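Local structure of protease Do-like 2, chloroplastic (4FLN) at residues 45-50 with 153-158; 157-162 with 195-200; 356-361 with 407-412; 380-385 with 413-418. The protein is a chloroplast serine protease that performs the primary cleavage of photodamaged D1 protein in plant photosystem II. One frame throughout, in Å; residues are numbered along the deposited sequence.

Interaction 1: 45-50 with 153-158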
# COMPACT_ATOMS: atom_id res chain seq x y z
N SER B 45 -3.48 11.99 -47.28
CA SER B 45 -2.19 11.84 -47.93
C SER B 45 -1.08 12.00 -46.91
O SER B 45 -0.04 11.35 -47.00
CB SER B 45 -2.02 12.87 -49.04
OG SER B 45 -1.97 14.18 -48.50
N PHE B 46 -1.31 12.89 -45.94
CA PHE B 46 -0.33 13.19 -44.91
C PHE B 46 -0.11 11.99 -44.00
O PHE B 46 1.03 11.64 -43.69
CB PHE B 46 -0.75 14.40 -44.08
CG PHE B 46 -0.64 15.71 -44.81
CD1 PHE B 46 0.58 16.14 -45.32
CD2 PHE B 46 -1.75 16.52 -44.98
CE1 PHE B 46 0.69 17.34 -46.00
CE2 PHE B 46 -1.64 17.73 -45.66
CZ PHE B 46 -0.42 18.14 -46.16
N LEU B 47 -1.21 11.37 -43.59
CA LEU B 47 -1.13 10.21 -42.71
C LEU B 47 -0.40 9.05 -43.40
O LEU B 47 0.10 8.14 -42.74
CB LEU B 47 -2.53 9.77 -42.28
CG LEU B 47 -3.47 10.88 -41.81
CD1 LEU B 47 -4.63 10.30 -41.04
CD2 LEU B 47 -2.73 11.90 -40.96
N ASN B 48 -0.34 9.10 -44.72
CA ASN B 48 0.30 8.04 -45.49
C ASN B 48 1.82 8.10 -45.40
O ASN B 48 2.52 7.16 -45.78
CB ASN B 48 -0.18 8.05 -46.94
CG ASN B 48 -1.51 7.34 -47.12
OD1 ASN B 48 -1.55 6.12 -47.28
ND2 ASN B 48 -2.60 8.11 -47.10
N ALA B 49 2.32 9.21 -44.87
CA ALA B 49 3.75 9.37 -44.69
C ALA B 49 4.20 8.80 -43.35
O ALA B 49 5.39 8.70 -43.09
CB ALA B 49 4.12 10.83 -44.79
N VAL B 50 3.23 8.45 -42.50
CA VAL B 50 3.53 7.94 -41.17
C VAL B 50 3.64 6.43 -41.22
O VAL B 50 2.88 5.77 -41.93
CB VAL B 50 2.45 8.34 -40.13
CG1 VAL B 50 2.87 7.92 -38.72
CG2 VAL B 50 2.21 9.83 -40.16
N THR B 153 -1.58 18.62 -34.29
CA THR B 153 -2.05 17.25 -34.23
C THR B 153 -0.85 16.31 -34.27
O THR B 153 0.09 16.52 -35.04
CB THR B 153 -3.06 16.87 -35.35
OG1 THR B 153 -2.38 16.70 -36.59
CG2 THR B 153 -4.13 17.92 -35.51
N VAL B 154 -0.91 15.28 -33.43
CA VAL B 154 0.11 14.25 -33.37
C VAL B 154 -0.45 13.00 -34.03
O VAL B 154 -1.57 12.60 -33.73
CB VAL B 154 0.46 13.96 -31.90
CG1 VAL B 154 1.14 12.61 -31.73
CG2 VAL B 154 1.30 15.09 -31.33
N VAL B 155 0.33 12.40 -34.92
CA VAL B 155 -0.08 11.18 -35.62
C VAL B 155 0.86 10.01 -35.35
O VAL B 155 2.08 10.14 -35.44
CB VAL B 155 -0.15 11.42 -37.14
CG1 VAL B 155 -0.48 10.14 -37.86
CG2 VAL B 155 -1.18 12.49 -37.45
N GLY B 156 0.29 8.85 -35.04
CA GLY B 156 1.10 7.69 -34.70
C GLY B 156 0.32 6.40 -34.58
O GLY B 156 -0.87 6.34 -34.85
N TYR B 157 1.01 5.34 -34.17
CA TYR B 157 0.37 4.05 -34.03
C TYR B 157 0.33 3.61 -32.57
O TYR B 157 1.35 3.22 -32.01
CB TYR B 157 1.10 3.00 -34.88
CG TYR B 157 1.02 3.29 -36.35
CD1 TYR B 157 0.04 2.71 -37.14
CD2 TYR B 157 1.91 4.16 -36.96
CE1 TYR B 157 -0.05 2.99 -38.49
CE2 TYR B 157 1.83 4.44 -38.31
CZ TYR B 157 0.84 3.85 -39.07
OH TYR B 157 0.76 4.11 -40.42
N PRO B 158 -0.87 3.63 -31.97
CA PRO B 158 -1.00 3.25 -30.55
C PRO B 158 -0.49 1.83 -30.33
O PRO B 158 -0.40 1.05 -31.28
CB PRO B 158 -2.52 3.26 -30.33
CG PRO B 158 -3.10 4.02 -31.47
CD PRO B 158 -2.17 3.84 -32.62
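Val50 meets Val155 and Tyr157 where the two beta-barrels of the chymotrypsin-like protease fold come together. The weakly bonded helical residues near 45-47 lead through a type I turn from Leu47 to Val50 into the first strand of one barrel, while 153-156 belong to the first strand of the other. Followed outward, the Val50 side chain uses every carbon. CB lies 4.1 Å from Val155 CG1. Its CG2 branch presses closest on that same methyl, with Val50 CG2 to Val155 CG1 at 3.6 Å. The other branch, CG1, is swung anti to the backbone N (chi1 -174°), which carries it to the Tyr157 ring, where Val50 CG1 is 3.7 Å from Tyr157 CE2. The two side chains slide past each other in opposite directions. Val155 spreads its methyls between two partners: CG1 takes Val50, and CG2 receives Leu47 CD2 at 3.9 Å, the leucine crossing it at about a right angle. On the polar side the evidence is a single bond, since the hydroxyl of Tyr157 donates to the carbonyl of Val50. A phenylalanine in place of Tyr157 would keep the ring beside Val50 CG1 but is likely to leave Val50 O without this hydroxyl donor. Around the contact, Pro203 touches Val50 and Phe205 packs on Val155, both from strand 203-205. The hydroxyl comes in from above the carbonyl plane: Tyr157 OH is 3.1 Å from Val50 O, the C=O...donor angle is 115° and the donor lies 59° out of the plane.

Interaction 2: 157-162 with 195-200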
# COMPACT_ATOMS: atom_id res chain seq x y z
N TYR B 157 1.01 5.34 -34.17
CA TYR B 157 0.37 4.05 -34.03
C TYR B 157 0.33 3.61 -32.57
O TYR B 157 1.35 3.22 -32.01
CB TYR B 157 1.10 3.00 -34.88
CG TYR B 157 1.02 3.29 -36.35
CD1 TYR B 157 0.04 2.71 -37.14
CD2 TYR B 157 1.91 4.16 -36.96
CE1 TYR B 157 -0.05 2.99 -38.49
CE2 TYR B 157 1.83 4.44 -38.31
CZ TYR B 157 0.84 3.85 -39.07
OH TYR B 157 0.76 4.11 -40.42
N PRO B 158 -0.87 3.63 -31.97
CA PRO B 158 -1.00 3.25 -30.55
C PRO B 158 -0.49 1.83 -30.33
O PRO B 158 -0.40 1.05 -31.28
CB PRO B 158 -2.52 3.26 -30.33
CG PRO B 158 -3.10 4.02 -31.47
CD PRO B 158 -2.17 3.84 -32.62
N LEU B 159 -0.14 1.51 -29.09
CA LEU B 159 0.19 0.14 -28.74
C LEU B 159 -1.05 -0.72 -28.94
O LEU B 159 -2.12 -0.41 -28.44
CB LEU B 159 0.69 0.06 -27.30
CG LEU B 159 2.00 0.81 -27.05
CD1 LEU B 159 2.70 0.31 -25.81
CD2 LEU B 159 2.90 0.64 -28.25
N GLY B 160 -0.90 -1.80 -29.71
CA GLY B 160 -2.03 -2.66 -30.03
C GLY B 160 -2.82 -2.15 -31.21
O GLY B 160 -2.84 -0.95 -31.47
N GLY B 161 -3.47 -3.05 -31.93
CA GLY B 161 -4.29 -2.68 -33.08
C GLY B 161 -3.48 -2.34 -34.32
O GLY B 161 -2.30 -2.02 -34.24
N ASP B 162 -4.15 -2.39 -35.47
CA ASP B 162 -3.51 -2.18 -36.77
C ASP B 162 -3.68 -0.76 -37.30
O ASP B 162 -3.19 -0.43 -38.39
CB ASP B 162 -4.08 -3.17 -37.80
CG ASP B 162 -4.60 -4.45 -37.16
OD1 ASP B 162 -3.79 -5.38 -36.97
OD2 ASP B 162 -5.81 -4.52 -36.86
N ILE B 195 -0.25 11.83 -25.26
CA ILE B 195 0.31 11.02 -26.33
C ILE B 195 0.54 9.56 -25.91
O ILE B 195 1.12 9.30 -24.86
CB ILE B 195 1.64 11.62 -26.84
CG1 ILE B 195 1.42 13.09 -27.24
CG2 ILE B 195 2.19 10.82 -28.01
CD1 ILE B 195 2.67 13.80 -27.74
N ASN B 196 0.06 8.62 -26.72
CA ASN B 196 0.26 7.19 -26.48
C ASN B 196 1.71 6.78 -26.76
O ASN B 196 2.30 7.19 -27.77
CB ASN B 196 -0.71 6.39 -27.37
CG ASN B 196 -0.51 4.87 -27.26
OD1 ASN B 196 0.61 4.36 -27.26
ND2 ASN B 196 -1.62 4.15 -27.18
N PRO B 197 2.29 5.97 -25.87
CA PRO B 197 3.69 5.57 -26.02
C PRO B 197 4.00 5.10 -27.43
O PRO B 197 4.99 5.53 -28.02
CB PRO B 197 3.84 4.40 -25.04
CG PRO B 197 2.54 4.36 -24.25
CD PRO B 197 1.75 5.58 -24.56
N GLY B 198 3.13 4.26 -27.98
CA GLY B 198 3.30 3.79 -29.35
C GLY B 198 3.31 4.93 -30.35
O GLY B 198 3.75 4.76 -31.49
N ASN B 199 2.82 6.10 -29.93
CA ASN B 199 2.69 7.24 -30.85
C ASN B 199 3.94 8.08 -31.11
O ASN B 199 4.01 8.76 -32.12
CB ASN B 199 1.52 8.13 -30.46
CG ASN B 199 0.25 7.72 -31.15
OD1 ASN B 199 -0.02 6.54 -31.34
ND2 ASN B 199 -0.53 8.70 -31.57
N SER B 200 4.91 8.05 -30.21
CA SER B 200 6.23 8.60 -30.52
C SER B 200 6.87 7.48 -31.29
O SER B 200 6.62 6.33 -30.95
CB SER B 200 7.03 8.90 -29.25
OG SER B 200 7.29 7.72 -28.50
O HOH W 1 -2.61 1.43 -26.43
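Pro158 and Leu159 lie against the loop that leads to Ser200, by similarity the nucleophile of the charge relay system. The close-packed part centres on Gly198, whose CA comes within 4.5 Å of Pro158 CA. A side chain on Gly198 would run straight into the 157-159 backbone, and Leu159 CD2 already rests 3.4 Å from Gly198 CA. Beside it, Asn199 turns OD1 onto the peptide joining Tyr157 and Pro158, a polar contact without a hydrogen bond, whereas Asn196 lays its amide along Pro158, with ND2 3.4 Å from Pro158 CB. The solvent side is looser. There Leu159 N makes a weak bond to Asn196 OD1 at 3.5 Å, and a water spans Leu159 O and Asn196 ND2. Farther out, Gly160 O is bonded by Arg173 of the second subunit. Asn196 OD1 also accepts from Gly198 N, in the carbonyl plane, which makes an Asx turn and leads into the 3-10 segment 197-199. In serine proteases of this clan, the NH of the glycine two residues before the nucleophile normally lines the oxyanion hole; engaging it with Asn196 is consistent with a resting, unset hole.

Interaction 3: 356-361 with 407-412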
# COMPACT_ATOMS: atom_id res chain seq x y z
N PRO B 356 30.26 18.85 -26.21
CA PRO B 356 29.24 18.10 -25.49
C PRO B 356 29.73 17.72 -24.10
O PRO B 356 30.92 17.54 -23.91
CB PRO B 356 29.04 16.84 -26.35
CG PRO B 356 30.15 16.84 -27.33
CD PRO B 356 30.57 18.25 -27.51
N ARG B 357 28.81 17.62 -23.15
CA ARG B 357 29.18 17.31 -21.77
C ARG B 357 29.96 16.00 -21.69
O ARG B 357 29.64 15.03 -22.39
CB ARG B 357 27.94 17.22 -20.90
CG ARG B 357 28.19 17.53 -19.45
CD ARG B 357 27.04 18.33 -18.85
NE ARG B 357 27.41 18.88 -17.56
CZ ARG B 357 27.30 18.22 -16.41
NH1 ARG B 357 26.83 16.98 -16.41
NH2 ARG B 357 27.65 18.79 -15.27
N VAL B 358 30.98 15.98 -20.84
CA VAL B 358 31.73 14.76 -20.52
C VAL B 358 31.21 14.17 -19.20
O VAL B 358 31.41 14.76 -18.13
CB VAL B 358 33.24 15.05 -20.40
CG1 VAL B 358 34.00 13.83 -19.90
CG2 VAL B 358 33.79 15.54 -21.72
N HIS B 359 30.56 13.02 -19.27
CA HIS B 359 29.93 12.43 -18.09
C HIS B 359 30.80 11.37 -17.43
O HIS B 359 31.00 10.29 -17.97
CB HIS B 359 28.60 11.79 -18.49
CG HIS B 359 27.52 12.78 -18.78
ND1 HIS B 359 26.77 13.38 -17.79
CD2 HIS B 359 27.04 13.25 -19.96
CE1 HIS B 359 25.89 14.19 -18.35
NE2 HIS B 359 26.03 14.13 -19.66
N LEU B 360 31.30 11.66 -16.23
CA LEU B 360 32.17 10.74 -15.52
C LEU B 360 31.47 9.40 -15.32
O LEU B 360 32.05 8.34 -15.55
CB LEU B 360 32.57 11.33 -14.17
CG LEU B 360 33.30 10.38 -13.23
CD1 LEU B 360 34.56 9.86 -13.91
CD2 LEU B 360 33.62 11.07 -11.90
N VAL B 361 30.22 9.46 -14.89
CA VAL B 361 29.36 8.30 -14.83
C VAL B 361 28.34 8.47 -15.95
O VAL B 361 27.39 9.24 -15.81
CB VAL B 361 28.63 8.25 -13.47
CG1 VAL B 361 27.61 7.13 -13.45
CG2 VAL B 361 29.63 8.11 -12.33
N SER B 407 30.07 14.45 -8.92
CA SER B 407 31.45 14.50 -9.39
C SER B 407 31.61 14.73 -10.90
O SER B 407 30.80 14.27 -11.70
CB SER B 407 32.21 13.24 -8.97
OG SER B 407 33.47 13.21 -9.59
N VAL B 408 32.67 15.44 -11.27
CA VAL B 408 32.93 15.74 -12.67
C VAL B 408 34.22 15.07 -13.13
O VAL B 408 35.08 14.76 -12.32
CB VAL B 408 33.06 17.26 -12.92
CG1 VAL B 408 31.85 17.99 -12.37
CG2 VAL B 408 34.33 17.80 -12.29
N ALA B 409 34.33 14.83 -14.43
CA ALA B 409 35.56 14.28 -15.00
C ALA B 409 36.73 15.26 -14.84
O ALA B 409 36.62 16.42 -15.21
CB ALA B 409 35.34 13.94 -16.47
N ARG B 410 37.84 14.78 -14.28
CA ARG B 410 39.06 15.58 -14.15
C ARG B 410 39.89 15.60 -15.43
O ARG B 410 40.73 16.49 -15.63
CB ARG B 410 39.93 15.09 -12.99
CG ARG B 410 39.32 15.28 -11.60
CD ARG B 410 40.22 14.67 -10.53
NE ARG B 410 40.56 13.29 -10.84
CZ ARG B 410 40.56 12.29 -9.95
NH1 ARG B 410 40.24 12.52 -8.68
NH2 ARG B 410 40.89 11.07 -10.34
N PHE B 411 39.67 14.62 -16.29
CA PHE B 411 40.33 14.56 -17.60
C PHE B 411 39.51 13.68 -18.53
O PHE B 411 38.64 12.93 -18.07
CB PHE B 411 41.75 14.02 -17.47
CG PHE B 411 41.82 12.71 -16.74
CD1 PHE B 411 41.59 11.52 -17.40
CD2 PHE B 411 42.12 12.67 -15.39
CE1 PHE B 411 41.66 10.31 -16.73
CE2 PHE B 411 42.18 11.46 -14.71
CZ PHE B 411 41.96 10.28 -15.39
N ARG B 412 39.75 13.77 -19.83
CA ARG B 412 38.99 12.96 -20.77
C ARG B 412 39.35 11.50 -20.54
O ARG B 412 40.49 11.19 -20.22
CB ARG B 412 39.27 13.37 -22.22
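Leu360 and Val358 face Ala409 and Ser407 in a contact between two irregular segments, with no hydrogen bond passing across. The apolar group has two parts. Val358 sends CG1, anti to the backbone N (chi1 173°), to Ala409 CB at 3.7 Å. Leu360 comes nearest in backbone terms, its CA 4.9 Å from that of Ala409, and places CB 3.9 Å from Ala409 N and 4.4 Å from Ala409 CB. A second group pairs a methyl with polar atoms: Leu360 CD2 meets Ser407 OG at 3.2 Å and, more loosely, Val408 O at 4.0 Å. The hydroxyl of Ser407 has its own polar partner, a weak bond to the backbone of a bound peptide, on which Val408 and Arg410 also pack. The salt bridge lies outside the two segments' own pairing: Arg357 NE bonds Glu285, and its guanidinium makes a cation-pi interaction with an aromatic side chain of the peptide. The connection from strand 346-353, in the sheet of one PDZ domain, to strand 373-375, in the sheet of the other, is thereby laid against the loop that leaves helix 398-406 and runs on to strand 417-422.

Interaction 4: 380-385 with 413-418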
# COMPACT_ATOMS: atom_id res chain seq x y z
N PHE B 380 35.36 -6.47 -12.12
CA PHE B 380 35.39 -5.01 -12.27
C PHE B 380 34.57 -4.50 -13.47
O PHE B 380 34.64 -5.06 -14.56
CB PHE B 380 36.84 -4.54 -12.40
CG PHE B 380 37.70 -4.83 -11.20
CD1 PHE B 380 37.56 -4.09 -10.04
CD2 PHE B 380 38.68 -5.80 -11.25
CE1 PHE B 380 38.36 -4.34 -8.94
CE2 PHE B 380 39.48 -6.06 -10.16
CZ PHE B 380 39.31 -5.32 -9.00
N THR B 381 33.80 -3.44 -13.26
CA THR B 381 33.20 -2.68 -14.36
C THR B 381 33.23 -1.19 -14.06
O THR B 381 33.37 -0.78 -12.89
CB THR B 381 31.73 -3.03 -14.63
OG1 THR B 381 31.07 -3.26 -13.38
CG2 THR B 381 31.60 -4.24 -15.49
N PRO B 382 33.08 -0.36 -15.10
CA PRO B 382 32.92 1.08 -14.87
C PRO B 382 31.53 1.35 -14.30
O PRO B 382 30.56 0.68 -14.64
CB PRO B 382 33.06 1.68 -16.28
CG PRO B 382 33.70 0.61 -17.10
CD PRO B 382 33.17 -0.67 -16.54
N LEU B 383 31.45 2.31 -13.38
CA LEU B 383 30.19 2.72 -12.82
C LEU B 383 29.44 3.46 -13.92
O LEU B 383 30.01 4.29 -14.63
CB LEU B 383 30.44 3.65 -11.63
CG LEU B 383 29.51 3.71 -10.41
CD1 LEU B 383 29.32 5.16 -10.02
CD2 LEU B 383 28.18 3.04 -10.64
N SER B 384 28.16 3.13 -14.08
CA SER B 384 27.33 3.81 -15.06
C SER B 384 25.93 3.98 -14.49
O SER B 384 25.56 3.32 -13.53
CB SER B 384 27.29 3.03 -16.38
OG SER B 384 26.56 1.82 -16.25
N GLU B 385 25.15 4.87 -15.09
CA GLU B 385 23.80 5.07 -14.59
C GLU B 385 22.94 3.80 -14.70
O GLU B 385 22.29 3.39 -13.73
CB GLU B 385 23.14 6.28 -15.26
CG GLU B 385 22.65 7.32 -14.27
CD GLU B 385 23.78 8.07 -13.57
OE1 GLU B 385 24.76 8.43 -14.25
OE2 GLU B 385 23.68 8.31 -12.34
N GLY B 413 38.37 10.61 -20.65
CA GLY B 413 38.61 9.18 -20.48
C GLY B 413 38.56 8.65 -19.05
O GLY B 413 38.69 7.45 -18.83
N GLU B 414 38.37 9.53 -18.08
CA GLU B 414 38.29 9.10 -16.69
C GLU B 414 37.02 8.28 -16.44
O GLU B 414 35.97 8.54 -17.01
CB GLU B 414 38.35 10.29 -15.74
CG GLU B 414 38.36 9.91 -14.27
CD GLU B 414 38.20 11.11 -13.35
OE1 GLU B 414 38.17 12.25 -13.86
OE2 GLU B 414 38.10 10.92 -12.11
N GLN B 415 37.15 7.27 -15.59
CA GLN B 415 36.02 6.48 -15.14
C GLN B 415 36.16 6.24 -13.66
O GLN B 415 37.22 6.45 -13.09
CB GLN B 415 35.98 5.12 -15.83
CG GLN B 415 35.66 5.14 -17.30
CD GLN B 415 35.70 3.75 -17.91
OE1 GLN B 415 36.44 2.89 -17.46
NE2 GLN B 415 34.89 3.53 -18.94
N ILE B 416 35.07 5.82 -13.05
CA ILE B 416 35.09 5.27 -11.72
C ILE B 416 35.01 3.77 -11.96
O ILE B 416 34.06 3.28 -12.58
CB ILE B 416 33.87 5.73 -10.89
CG1 ILE B 416 33.85 7.25 -10.75
CG2 ILE B 416 33.88 5.11 -9.51
CD1 ILE B 416 32.61 7.78 -10.08
N VAL B 417 36.03 3.05 -11.52
CA VAL B 417 36.03 1.62 -11.67
C VAL B 417 35.54 1.01 -10.37
O VAL B 417 36.02 1.36 -9.29
CB VAL B 417 37.42 1.08 -11.98
CG1 VAL B 417 37.35 -0.42 -12.26
CG2 VAL B 417 38.02 1.82 -13.16
N ILE B 418 34.56 0.13 -10.47
CA ILE B 418 34.05 -0.50 -9.28
C ILE B 418 34.25 -2.00 -9.31
O ILE B 418 34.32 -2.63 -10.37
CB ILE B 418 32.57 -0.21 -9.04
CG1 ILE B 418 31.72 -0.92 -10.08
CG2 ILE B 418 32.31 1.29 -9.04
CD1 ILE B 418 30.35 -1.29 -9.58
O HOH W 2 32.41 5.97 -14.45
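Thr381 and Ile418 form an antiparallel hydrogen-bonded pair, Pro382 and Val417 the adjoining non-hydrogen-bonded pair, and Leu383 N extends the pattern to Ile416 O. The evidence is three backbone bonds: Thr381 N to Ile418 O at 3.0 Å, Ile418 N to Thr381 O at 2.8 Å (171° at the hydrogen) and Leu383 N to Ile416 O at 2.9 Å. Past them the strands part, and a water bridges Leu383 O and Ile416 N. On the face of Thr381 and Ile418, Ile418 CG2 reaches Leu383 CG at 3.9 Å, crossing it at about a right angle, and helices 385-391 and 398-406 cover Leu383 through Ile388, Leu400 and Ala404. The Pro382 and Val417 face is different. Gln415 runs alongside the Pro382 ring, pointing the same way; its extended chain (chi2 178°) lays the terminal amide beside Pro382 CB and CG, with OE1 3.6 Å from Pro382 CG while accepting a hydrogen bond from Ile450 N. Cutting Gln415 back to alanine is likely to uncover one side of the Pro382 ring and leave Ile450 N without this acceptor. Phe380 presents the edge of its ring to Ile418 O, and Val417 CG1 lies 4.2 Å from Phe380 CB. Two antiparallel strands joined through a helical connection, with the helices packed on one face, are characteristic of the curled sheet of a PDZ-like domain.

Starting at the N terminus, interaction 1 closes a long loop through the first barrel, bringing residues 45-50 to the opening strand of the second. Interaction 2 begins where it ends, sharing Tyr157 and Pro158, and closes a shorter loop within the second barrel, ending at Ser200; Gly156 and Asn199 touch where the two meet. Both lie beside the second subunit. Farther along, beyond the first PDZ domain, come interactions 3 and 4, whose segments alternate: 356-361, 380-385, 407-412, then 413-418, so the loops cross. They also touch, at Leu360 and Glu414 among others, and together tie the linker, helix 398-406 and the second PDZ sheet. Interactions 2 and 4 stand about 37 Å apart between centres.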